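PDB 1R6V: fervidolysin from Fervidobacterium pennivorans, which degrades keratin into peptides as a subtilisin-like serine protease, letting the bacterium grow on native feathers. Local coordinates for residues Tyr29-Asn39 against Lys63-Val74; Tyr91-Ile101 against Ser267-Thr276. The protein carries 1 engineered substitution. One frame throughout, in Å; residues are numbered along the deposited sequence.

Contact 1: Tyr29-Asn39 against Lys63-Val74; sequences YTEGKILVGYN and KVVSIKLNGMTV
Strands 33-38 and 64-68 of the propeptide pair antiparallel, and six backbone hydrogen bonds run from Leu69 N to Gly32 O at one end to Tyr38 N to Lys63 O at the other. Between them Ile34 with Ile67 and Val36 with Val65 form hydrogen-bonded pairs, Ile67 N reaching Ile34 O at 2.8 Å. Apolar contacts gather on the face carrying these four side chains. Ile34 and Ile67 lie side by side, CG1 of Ile34 3.8 Å from CB of Ile67, while CD1 of Ile67 meets CG2 of Val36 at 3.8 Å. Val74, first residue of helix 74-81, adds CG1 beside CG2 of Ile34 and CG2 beside CE1 of Tyr29. At the far end the Tyr38 ring lies across Lys63 at about a right angle, with Lys63 CB over the ring centre, 3.8 Å from the centroid. Chi1 of 62° sets CG between the backbone N and carbonyl carbon, swinging the ring to the partner strand, where CE2 touches Val65 CG2 at 3.6 Å. Cutting Tyr38 back to an alanine removes the ring, which would probably open a gap beside Lys63 CB and Val65 CG2 and leave the lysine side chain held mainly by its bond to Asn39 O. Polar side chains close both ends. Lys63 NZ donates to a lone pair of Asn39 O (2.9 Å). Glu31, bent at chi2 (61°), places OE2 where Val74 N meets it on the syn side and Gly32 N on the anti side, tying the turn before strand 33-38 to the start of helix 74-81. On the opposite sheet face Lys33 forms a salt bridge with Asp247 of helix 246-258. The chemistry thus divides by face: one apolar side under the propeptide's own helix 74-81, the other turned to the protease.

Contact 2: Tyr91-Ile101 against Ser267-Thr276; sequences YVEPSYKRELI and SWGGWGYSYT
The carboxylate of Glu93 meets the first turn of helix 275-286, accepting from Tyr275 N through the syn lone pair of OE2 (2.8 Å) and from Thr276 N at OE1 (2.8 Å). Thr276 OG1 also donates to OE1, at 2.6 Å, and in turn receives the hydroxyl of Tyr91. Tyr91 CG lies between its backbone N and carbonyl carbon (chi1 62°), which turns a ring face to Tyr275 CB, 3.6 Å from the centroid; the two rings themselves barely overlap. Further along, Arg98 holds Gly272 O end-on: NH1 (2.9 Å) and NH2 (3.0 Å) both point at this one oxygen, which lies in the guanidinium plane. The arginine chain passes the edge of the Trp268 indole, CD lying 3.7 Å from CZ3. Tyr96 covers Gly272, whose CA sits over one ring face while Pro94 CG packs on the opposite one; any side chain at Gly272 would collide with this ring. Beyond, the backbone becomes a short antiparallel pairing: Glu99 and Gly269 exchange two hydrogen bonds, and Ile101 N donates to Ser267 O (2.9 Å). In the second shell, Asp246 orients Arg98 through a salt bridge to NE and accepts from Tyr96 N. A water joins Glu93 OE2, Tyr96 OH and Tyr273 O, Tyr96 OH being bonded also to Glu23 O. Ser274, the N-cap, spends its OG on Met277 N. The extended 99-101 run beside 267-269, close to the charge-relay residues, is consistent with a propeptide lying along the substrate cleft as in related subtilisins. The buried Glu93 charge faces a helix N-terminus, whose dipole and N-H groups would probably stabilise it as a carboxylate, so the propeptide is held to the protease by polar contacts before it enters the cleft.

Contact 1 is the central strand pair of the propeptide sheet, and contact 2 fastens that sheet to the protease; their centres lie 14 Å apart. Strand 33-38 is the middle term, pairing with strand 64-68 in contact 1 and with strand 89-93, the start of contact 2, through probable hydrogen bonds from Leu35 N to Glu93 O (2.7 Å) and Gly37 N to Tyr91 O (2.9 Å). Both draw on the start of helix 246-258, Asp247 for Lys33 and Asp246 for Arg98. Contact 1 lies away from the annotated sites, whereas the side chains of Leu100 and Ser267 come within about 4 Å of those of Asp162 and Ser381, respectively, the inferred charge-relay residues; the third position, Ala200, is engineered.

Contact 1: Tyr29-Asn39 against Lys63-Val74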
loop_
_atom_site.group_PDB
_atom_site.type_symbol
_atom_site.label_atom_id
_atom_site.label_comp_id
_atom_site.label_asym_id
_atom_site.label_seq_id
_atom_site.Cartn_x
_atom_site.Cartn_y
_atom_site.Cartn_z
ATOM N N TYR A 29 4.847 -8.898 9.576
ATOM C CA TYR A 29 3.397 -8.964 9.638
ATOM C C TYR A 29 2.849 -9.492 10.955
ATOM O O TYR A 29 3.539 -10.196 11.702
ATOM C CB TYR A 29 2.857 -9.776 8.447
ATOM C CG TYR A 29 3.250 -11.241 8.423
ATOM C CD1 TYR A 29 2.453 -12.201 9.045
ATOM C CD2 TYR A 29 4.419 -11.663 7.786
ATOM C CE1 TYR A 29 2.804 -13.550 9.037
ATOM C CE2 TYR A 29 4.784 -13.015 7.771
ATOM C CZ TYR A 29 3.963 -13.954 8.406
ATOM O OH TYR A 29 4.312 -15.293 8.430
ATOM N N THR A 30 1.607 -9.129 11.246
ATOM C CA THR A 30 0.946 -9.555 12.468
ATOM C C THR A 30 0.470 -10.988 12.310
ATOM O O THR A 30 -0.174 -11.330 11.329
ATOM C CB THR A 30 -0.253 -8.656 12.774
ATOM O OG1 THR A 30 0.211 -7.309 12.932
ATOM C CG2 THR A 30 -0.964 -9.110 14.053
ATOM N N GLU A 31 0.788 -11.826 13.287
ATOM C CA GLU A 31 0.391 -13.223 13.220
ATOM C C GLU A 31 -1.067 -13.449 13.629
ATOM O O GLU A 31 -1.685 -12.598 14.282
ATOM C CB GLU A 31 1.317 -14.046 14.127
ATOM C CG GLU A 31 1.152 -15.547 13.991
ATOM C CD GLU A 31 1.466 -16.037 12.589
ATOM O OE1 GLU A 31 2.659 -16.241 12.261
ATOM O OE2 GLU A 31 0.511 -16.210 11.816
ATOM N N GLY A 32 -1.610 -14.590 13.201
ATOM C CA GLY A 32 -2.959 -14.994 13.559
ATOM C C GLY A 32 -4.177 -14.354 12.933
ATOM O O GLY A 32 -5.279 -14.524 13.449
ATOM N N LYS A 33 -4.002 -13.636 11.829
ATOM C CA LYS A 33 -5.131 -12.986 11.179
ATOM C C LYS A 33 -4.874 -12.826 9.689
ATOM O O LYS A 33 -3.734 -12.614 9.277
ATOM C CB LYS A 33 -5.355 -11.597 11.790
ATOM C CG LYS A 33 -6.393 -10.758 11.054
ATOM C CD LYS A 33 -6.412 -9.310 11.542
ATOM C CE LYS A 33 -7.111 -9.173 12.880
ATOM N NZ LYS A 33 -7.299 -7.722 13.203
ATOM N N ILE A 34 -5.931 -12.949 8.893
ATOM C CA ILE A 34 -5.821 -12.731 7.452
ATOM C C ILE A 34 -6.889 -11.759 6.976
ATOM O O ILE A 34 -7.980 -11.687 7.545
ATOM C CB ILE A 34 -5.956 -14.038 6.619
ATOM C CG1 ILE A 34 -7.252 -14.785 6.963
ATOM C CG2 ILE A 34 -4.733 -14.907 6.836
ATOM C CD1 ILE A 34 -7.478 -16.043 6.044
ATOM N N LEU A 35 -6.548 -10.974 5.955
ATOM C CA LEU A 35 -7.488 -10.014 5.381
ATOM C C LEU A 35 -7.858 -10.592 4.037
ATOM O O LEU A 35 -6.980 -10.919 3.245
ATOM C CB LEU A 35 -6.835 -8.634 5.185
ATOM C CG LEU A 35 -6.093 -8.006 6.374
ATOM C CD1 LEU A 35 -6.020 -6.509 6.164
ATOM C CD2 LEU A 35 -6.742 -8.335 7.682
ATOM N N VAL A 36 -9.155 -10.734 3.786
ATOM C CA VAL A 36 -9.620 -11.313 2.536
ATOM C C VAL A 36 -10.383 -10.315 1.683
ATOM O O VAL A 36 -11.418 -9.800 2.098
ATOM C CB VAL A 36 -10.535 -12.549 2.803
ATOM C CG1 VAL A 36 -10.997 -13.166 1.480
ATOM C CG2 VAL A 36 -9.755 -13.600 3.640
ATOM N N GLY A 37 -9.836 -10.030 0.502
ATOM C CA GLY A 37 -10.477 -9.138 -0.443
ATOM C C GLY A 37 -11.276 -10.078 -1.313
ATOM O O GLY A 37 -10.725 -11.020 -1.885
ATOM N N TYR A 38 -12.572 -9.836 -1.428
ATOM C CA TYR A 38 -13.422 -10.729 -2.191
ATOM C C TYR A 38 -14.214 -9.996 -3.248
ATOM O O TYR A 38 -14.242 -8.767 -3.295
ATOM C CB TYR A 38 -14.414 -11.398 -1.226
ATOM C CG TYR A 38 -15.344 -10.414 -0.519
ATOM C CD1 TYR A 38 -16.536 -9.996 -1.113
ATOM C CD2 TYR A 38 -15.033 -9.896 0.742
ATOM C CE1 TYR A 38 -17.397 -9.090 -0.471
ATOM C CE2 TYR A 38 -15.895 -8.979 1.396
ATOM C CZ TYR A 38 -17.077 -8.583 0.777
ATOM O OH TYR A 38 -17.932 -7.688 1.401
ATOM N N ASN A 39 -14.842 -10.776 -4.114
ATOM C CA ASN A 39 -15.750 -10.213 -5.085
ATOM C C ASN A 39 -17.081 -10.786 -4.609
ATOM O O ASN A 39 -18.037 -10.052 -4.423
ATOM C CB ASN A 39 -15.428 -10.667 -6.504
ATOM C CG ASN A 39 -14.272 -9.890 -7.109
ATOM O OD1 ASN A 39 -14.161 -8.673 -6.924
ATOM N ND2 ASN A 39 -13.412 -10.584 -7.838
ATOM N N LYS A 63 -15.029 -4.370 -0.040
ATOM C CA LYS A 63 -15.106 -5.830 -0.120
ATOM C C LYS A 63 -13.968 -6.570 0.583
ATOM O O LYS A 63 -13.244 -7.365 -0.031
ATOM C CB LYS A 63 -15.181 -6.262 -1.587
ATOM C CG LYS A 63 -16.496 -5.906 -2.283
ATOM C CD LYS A 63 -16.394 -6.237 -3.767
ATOM C CE LYS A 63 -17.746 -6.239 -4.463
ATOM N NZ LYS A 63 -18.646 -7.292 -3.898
ATOM N N VAL A 64 -13.846 -6.323 1.883
ATOM C CA VAL A 64 -12.824 -6.949 2.706
ATOM C C VAL A 64 -13.440 -7.524 3.955
ATOM O O VAL A 64 -14.367 -6.952 4.520
ATOM C CB VAL A 64 -11.733 -5.935 3.147
ATOM C CG1 VAL A 64 -10.875 -6.533 4.268
ATOM C CG2 VAL A 64 -10.846 -5.582 1.965
ATOM N N VAL A 65 -12.949 -8.691 4.348
ATOM C CA VAL A 65 -13.378 -9.338 5.579
ATOM C C VAL A 65 -12.069 -9.709 6.269
ATOM O O VAL A 65 -11.173 -10.253 5.621
ATOM C CB VAL A 65 -14.136 -10.664 5.335
ATOM C CG1 VAL A 65 -14.381 -11.361 6.674
ATOM C CG2 VAL A 65 -15.461 -10.413 4.632
ATOM N N SER A 66 -11.939 -9.410 7.558
ATOM C CA SER A 66 -10.733 -9.779 8.293
ATOM C C SER A 66 -11.128 -11.017 9.099
ATOM O O SER A 66 -12.192 -11.043 9.716
ATOM C CB SER A 66 -10.291 -8.642 9.224
ATOM O OG SER A 66 -11.266 -8.405 10.218
ATOM N N ILE A 67 -10.274 -12.037 9.073
ATOM C CA ILE A 67 -10.542 -13.303 9.758
ATOM C C ILE A 67 -9.485 -13.651 10.789
ATOM O O ILE A 67 -8.304 -13.740 10.469
ATOM C CB ILE A 67 -10.595 -14.466 8.740
ATOM C CG1 ILE A 67 -11.639 -14.164 7.665
ATOM C CG2 ILE A 67 -10.873 -15.801 9.466
ATOM C CD1 ILE A 67 -11.679 -15.190 6.538
ATOM N N LYS A 68 -9.908 -13.849 12.033
ATOM C CA LYS A 68 -8.984 -14.233 13.093
ATOM C C LYS A 68 -8.803 -15.753 12.941
ATOM O O LYS A 68 -9.778 -16.478 12.752
ATOM C CB LYS A 68 -9.594 -13.900 14.451
ATOM C CG LYS A 68 -8.573 -13.678 15.524
ATOM C CD LYS A 68 -9.234 -13.476 16.865
ATOM C CE LYS A 68 -8.223 -12.930 17.844
ATOM N NZ LYS A 68 -6.929 -13.656 17.729
ATOM N N LEU A 69 -7.562 -16.222 13.037
ATOM C CA LEU A 69 -7.244 -17.641 12.838
ATOM C C LEU A 69 -7.420 -18.654 13.976
ATOM O O LEU A 69 -7.398 -19.865 13.740
ATOM C CB LEU A 69 -5.814 -17.758 12.306
ATOM C CG LEU A 69 -5.565 -16.993 11.002
ATOM C CD1 LEU A 69 -4.115 -17.163 10.572
ATOM C CD2 LEU A 69 -6.503 -17.508 9.925
ATOM N N ASN A 70 -7.558 -18.187 15.204
ATOM C CA ASN A 70 -7.743 -19.109 16.329
ATOM C C ASN A 70 -6.799 -20.321 16.349
ATOM O O ASN A 70 -7.181 -21.413 15.927
ATOM C CB ASN A 70 -9.183 -19.641 16.364
ATOM C CG ASN A 70 -10.230 -18.547 16.224
ATOM O OD1 ASN A 70 -10.023 -17.395 16.629
ATOM N ND2 ASN A 70 -11.378 -18.914 15.654
ATOM N N GLY A 71 -5.580 -20.132 16.846
ATOM C CA GLY A 71 -4.630 -21.229 16.948
ATOM C C GLY A 71 -4.071 -21.767 15.643
ATOM O O GLY A 71 -4.001 -22.980 15.438
ATOM N N MET A 72 -3.670 -20.862 14.759
ATOM C CA MET A 72 -3.110 -21.233 13.463
ATOM C C MET A 72 -2.320 -20.011 13.007
ATOM O O MET A 72 -2.663 -18.883 13.370
ATOM C CB MET A 72 -4.249 -21.539 12.483
ATOM C CG MET A 72 -3.873 -22.378 11.273
ATOM S SD MET A 72 -5.285 -22.726 10.135
ATOM C CE MET A 72 -6.186 -23.971 11.036
ATOM N N THR A 73 -1.248 -20.229 12.249
ATOM C CA THR A 73 -0.440 -19.112 11.765
ATOM C C THR A 73 -0.937 -18.715 10.383
ATOM O O THR A 73 -1.684 -19.452 9.745
ATOM C CB THR A 73 1.052 -19.486 11.624
ATOM O OG1 THR A 73 1.193 -20.468 10.591
ATOM C CG2 THR A 73 1.596 -20.063 12.928
ATOM N N VAL A 74 -0.507 -17.549 9.917
ATOM C CA VAL A 74 -0.910 -17.095 8.598
ATOM C C VAL A 74 -0.445 -18.122 7.571
ATOM O O VAL A 74 -1.198 -18.493 6.670
ATOM C CB VAL A 74 -0.285 -15.723 8.275
ATOM C CG1 VAL A 74 -0.596 -15.333 6.833
ATOM C CG2 VAL A 74 -0.811 -14.666 9.253
HETATM O O HOH W 1 -5.552 -15.700 15.975
HETATM O O HOH W 2 -17.665 -7.406 3.960
#

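Contact 2: Tyr91-Ile101 against Ser267-Thr276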
loop_
_atom_site.group_PDB
_atom_site.type_symbol
_atom_site.label_atom_id
_atom_site.label_comp_id
_atom_site.label_asym_id
_atom_site.label_seq_id
_atom_site.Cartn_x
_atom_site.Cartn_y
_atom_site.Cartn_z
ATOM N N TYR A 91 -7.972 -11.539 -3.099
ATOM C CA TYR A 91 -6.673 -11.781 -2.484
ATOM C C TYR A 91 -6.821 -12.156 -1.027
ATOM O O TYR A 91 -7.890 -11.984 -0.434
ATOM C CB TYR A 91 -5.779 -10.532 -2.577
ATOM C CG TYR A 91 -6.339 -9.333 -1.836
ATOM C CD1 TYR A 91 -6.252 -9.237 -0.440
ATOM C CD2 TYR A 91 -7.028 -8.333 -2.520
ATOM C CE1 TYR A 91 -6.849 -8.174 0.250
ATOM C CE2 TYR A 91 -7.634 -7.263 -1.837
ATOM C CZ TYR A 91 -7.540 -7.192 -0.458
ATOM O OH TYR A 91 -8.130 -6.141 0.213
ATOM N N VAL A 92 -5.740 -12.689 -0.468
ATOM C CA VAL A 92 -5.684 -13.056 0.942
ATOM C C VAL A 92 -4.330 -12.554 1.388
ATOM O O VAL A 92 -3.326 -12.954 0.816
ATOM C CB VAL A 92 -5.721 -14.578 1.159
ATOM C CG1 VAL A 92 -5.677 -14.870 2.668
ATOM C CG2 VAL A 92 -6.992 -15.160 0.554
ATOM N N GLU A 93 -4.283 -11.689 2.396
ATOM C CA GLU A 93 -2.991 -11.165 2.844
ATOM C C GLU A 93 -3.001 -10.941 4.353
ATOM O O GLU A 93 -4.056 -10.918 4.966
ATOM C CB GLU A 93 -2.740 -9.821 2.145
ATOM C CG GLU A 93 -3.761 -8.759 2.540
ATOM C CD GLU A 93 -3.603 -7.448 1.780
ATOM O OE1 GLU A 93 -4.410 -6.537 2.031
ATOM O OE2 GLU A 93 -2.682 -7.330 0.939
ATOM N N PRO A 94 -1.820 -10.781 4.974
ATOM C CA PRO A 94 -1.821 -10.537 6.418
ATOM C C PRO A 94 -1.955 -9.016 6.628
ATOM O O PRO A 94 -1.998 -8.249 5.658
ATOM C CB PRO A 94 -0.434 -11.015 6.845
ATOM C CG PRO A 94 0.405 -10.598 5.676
ATOM C CD PRO A 94 -0.448 -11.014 4.476
ATOM N N SER A 95 -2.050 -8.590 7.882
ATOM C CA SER A 95 -2.048 -7.167 8.191
ATOM C C SER A 95 -0.556 -6.980 8.427
ATOM O O SER A 95 0.058 -7.737 9.197
ATOM C CB SER A 95 -2.808 -6.866 9.483
ATOM O OG SER A 95 -2.532 -5.552 9.938
ATOM N N TYR A 96 0.049 -6.007 7.770
ATOM C CA TYR A 96 1.477 -5.801 7.929
ATOM C C TYR A 96 1.859 -4.897 9.097
ATOM O O TYR A 96 1.041 -4.140 9.609
ATOM C CB TYR A 96 2.060 -5.255 6.632
ATOM C CG TYR A 96 1.988 -6.259 5.501
ATOM C CD1 TYR A 96 0.925 -6.244 4.599
ATOM C CD2 TYR A 96 2.971 -7.237 5.346
ATOM C CE1 TYR A 96 0.843 -7.180 3.562
ATOM C CE2 TYR A 96 2.896 -8.182 4.303
ATOM C CZ TYR A 96 1.827 -8.139 3.423
ATOM O OH TYR A 96 1.720 -9.053 2.400
ATOM N N LYS A 97 3.119 -4.991 9.518
ATOM C CA LYS A 97 3.600 -4.167 10.614
ATOM C C LYS A 97 3.738 -2.716 10.152
ATOM O O LYS A 97 4.214 -2.456 9.042
ATOM C CB LYS A 97 4.973 -4.669 11.092
ATOM C CG LYS A 97 4.981 -6.079 11.670
ATOM C CD LYS A 97 4.264 -6.158 13.011
ATOM C CE LYS A 97 4.371 -7.544 13.615
ATOM N NZ LYS A 97 5.789 -7.984 13.718
ATOM N N ARG A 98 3.302 -1.779 10.989
ATOM C CA ARG A 98 3.439 -0.342 10.673
ATOM C C ARG A 98 3.895 0.377 11.925
ATOM O O ARG A 98 3.624 -0.065 13.036
ATOM C CB ARG A 98 2.109 0.297 10.267
ATOM C CG ARG A 98 1.336 -0.433 9.207
ATOM C CD ARG A 98 1.906 -0.297 7.810
ATOM N NE ARG A 98 1.120 -1.115 6.899
ATOM C CZ ARG A 98 1.498 -1.472 5.678
ATOM N NH1 ARG A 98 2.669 -1.065 5.188
ATOM N NH2 ARG A 98 0.726 -2.290 4.961
ATOM N N GLU A 99 4.558 1.505 11.745
ATOM C CA GLU A 99 5.005 2.274 12.882
ATOM C C GLU A 99 4.707 3.727 12.619
ATOM O O GLU A 99 4.671 4.172 11.476
ATOM C CB GLU A 99 6.512 2.103 13.094
ATOM C CG GLU A 99 6.925 0.655 13.258
ATOM C CD GLU A 99 8.411 0.477 13.504
ATOM O OE1 GLU A 99 9.217 0.889 12.640
ATOM O OE2 GLU A 99 8.770 -0.089 14.563
ATOM N N LEU A 100 4.497 4.461 13.698
ATOM C CA LEU A 100 4.246 5.883 13.599
ATOM C C LEU A 100 5.598 6.524 13.293
ATOM O O LEU A 100 6.624 6.100 13.827
ATOM C CB LEU A 100 3.726 6.389 14.944
ATOM C CG LEU A 100 3.088 7.769 15.031
ATOM C CD1 LEU A 100 1.736 7.739 14.367
ATOM C CD2 LEU A 100 2.944 8.161 16.506
ATOM N N ILE A 101 5.614 7.518 12.414
ATOM C CA ILE A 101 6.851 8.229 12.106
ATOM C C ILE A 101 6.922 9.271 13.225
ATOM O O ILE A 101 6.550 10.428 13.050
ATOM C CB ILE A 101 6.758 8.892 10.719
ATOM C CG1 ILE A 101 6.552 7.807 9.659
ATOM C CG2 ILE A 101 8.033 9.681 10.414
ATOM C CD1 ILE A 101 6.217 8.350 8.261
ATOM N N SER A 267 1.007 10.050 9.179
ATOM C CA SER A 267 2.454 10.049 9.391
ATOM C C SER A 267 2.819 8.722 10.033
ATOM O O SER A 267 3.250 8.658 11.191
ATOM C CB SER A 267 2.888 11.217 10.269
ATOM O OG SER A 267 2.755 12.432 9.535
ATOM N N TRP A 268 2.615 7.661 9.264
ATOM C CA TRP A 268 2.901 6.297 9.685
ATOM C C TRP A 268 3.207 5.462 8.454
ATOM O O TRP A 268 2.977 5.890 7.320
ATOM C CB TRP A 268 1.690 5.707 10.411
ATOM C CG TRP A 268 0.408 5.725 9.565
ATOM C CD1 TRP A 268 -0.450 6.780 9.387
ATOM C CD2 TRP A 268 -0.116 4.647 8.776
ATOM N NE1 TRP A 268 -1.482 6.417 8.531
ATOM C CE2 TRP A 268 -1.294 5.119 8.143
ATOM C CE3 TRP A 268 0.296 3.325 8.537
ATOM C CZ2 TRP A 268 -2.059 4.318 7.293
ATOM C CZ3 TRP A 268 -0.467 2.531 7.694
ATOM C CH2 TRP A 268 -1.634 3.032 7.080
ATOM N N GLY A 269 3.733 4.264 8.667
ATOM C CA GLY A 269 4.007 3.418 7.532
ATOM C C GLY A 269 4.750 2.147 7.840
ATOM O O GLY A 269 5.117 1.886 8.985
ATOM N N GLY A 270 4.969 1.368 6.789
ATOM C CA GLY A 270 5.666 0.101 6.911
ATOM C C GLY A 270 6.038 -0.448 5.548
ATOM O O GLY A 270 5.551 0.020 4.520
ATOM N N TRP A 271 6.900 -1.460 5.542
ATOM C CA TRP A 271 7.371 -2.084 4.310
ATOM C C TRP A 271 6.291 -2.776 3.458
ATOM O O TRP A 271 6.311 -2.714 2.222
ATOM C CB TRP A 271 8.462 -3.120 4.657
ATOM C CG TRP A 271 8.740 -4.106 3.553
ATOM C CD1 TRP A 271 9.569 -3.931 2.487
ATOM C CD2 TRP A 271 8.123 -5.395 3.372
ATOM N NE1 TRP A 271 9.506 -5.021 1.651
ATOM C CE2 TRP A 271 8.628 -5.933 2.169
ATOM C CE3 TRP A 271 7.195 -6.137 4.109
ATOM C CZ2 TRP A 271 8.229 -7.185 1.683
ATOM C CZ3 TRP A 271 6.798 -7.384 3.625
ATOM C CH2 TRP A 271 7.316 -7.893 2.424
ATOM N N GLY A 272 5.342 -3.418 4.121
ATOM C CA GLY A 272 4.331 -4.182 3.408
ATOM C C GLY A 272 3.401 -3.524 2.413
ATOM O O GLY A 272 2.735 -2.554 2.749
ATOM N N TYR A 273 3.364 -4.050 1.186
ATOM C CA TYR A 273 2.450 -3.533 0.162
ATOM C C TYR A 273 1.148 -4.235 0.490
ATOM O O TYR A 273 1.054 -5.458 0.380
ATOM C CB TYR A 273 2.868 -3.962 -1.244
ATOM C CG TYR A 273 2.028 -3.357 -2.352
ATOM C CD1 TYR A 273 2.464 -2.231 -3.039
ATOM C CD2 TYR A 273 0.811 -3.932 -2.740
ATOM C CE1 TYR A 273 1.729 -1.699 -4.088
ATOM C CE2 TYR A 273 0.064 -3.402 -3.792
ATOM C CZ TYR A 273 0.540 -2.283 -4.463
ATOM O OH TYR A 273 -0.156 -1.769 -5.531
ATOM N N SER A 274 0.143 -3.468 0.878
ATOM C CA SER A 274 -1.146 -4.051 1.249
ATOM C C SER A 274 -2.195 -3.757 0.201
ATOM O O SER A 274 -2.403 -2.597 -0.162
ATOM C CB SER A 274 -1.590 -3.472 2.601
ATOM O OG SER A 274 -2.961 -3.717 2.881
ATOM N N TYR A 275 -2.853 -4.797 -0.301
ATOM C CA TYR A 275 -3.904 -4.559 -1.283
ATOM C C TYR A 275 -5.096 -3.918 -0.611
ATOM O O TYR A 275 -5.843 -3.138 -1.223
ATOM C CB TYR A 275 -4.323 -5.853 -1.959
ATOM C CG TYR A 275 -3.330 -6.278 -3.012
ATOM C CD1 TYR A 275 -2.208 -7.026 -2.675
ATOM C CD2 TYR A 275 -3.508 -5.911 -4.349
ATOM C CE1 TYR A 275 -1.286 -7.407 -3.646
ATOM C CE2 TYR A 275 -2.588 -6.288 -5.327
ATOM C CZ TYR A 275 -1.485 -7.040 -4.959
ATOM O OH TYR A 275 -0.600 -7.463 -5.921
ATOM N N THR A 276 -5.297 -4.266 0.655
ATOM C CA THR A 276 -6.389 -3.694 1.420
ATOM C C THR A 276 -6.182 -2.202 1.635
ATOM O O THR A 276 -7.103 -1.402 1.437
ATOM C CB THR A 276 -6.515 -4.383 2.791
ATOM O OG1 THR A 276 -6.872 -5.746 2.577
ATOM C CG2 THR A 276 -7.611 -3.717 3.656
HETATM O O HOH W 3 -0.127 -8.009 0.011
HETATM O O HOH W 4 -2.564 -5.566 4.707
HETATM O O HOH W 5 5.333 -4.008 6.964
HETATM O O HOH W 6 8.399 1.714 9.687
HETATM O O HOH W 7 3.663 10.503 13.442
#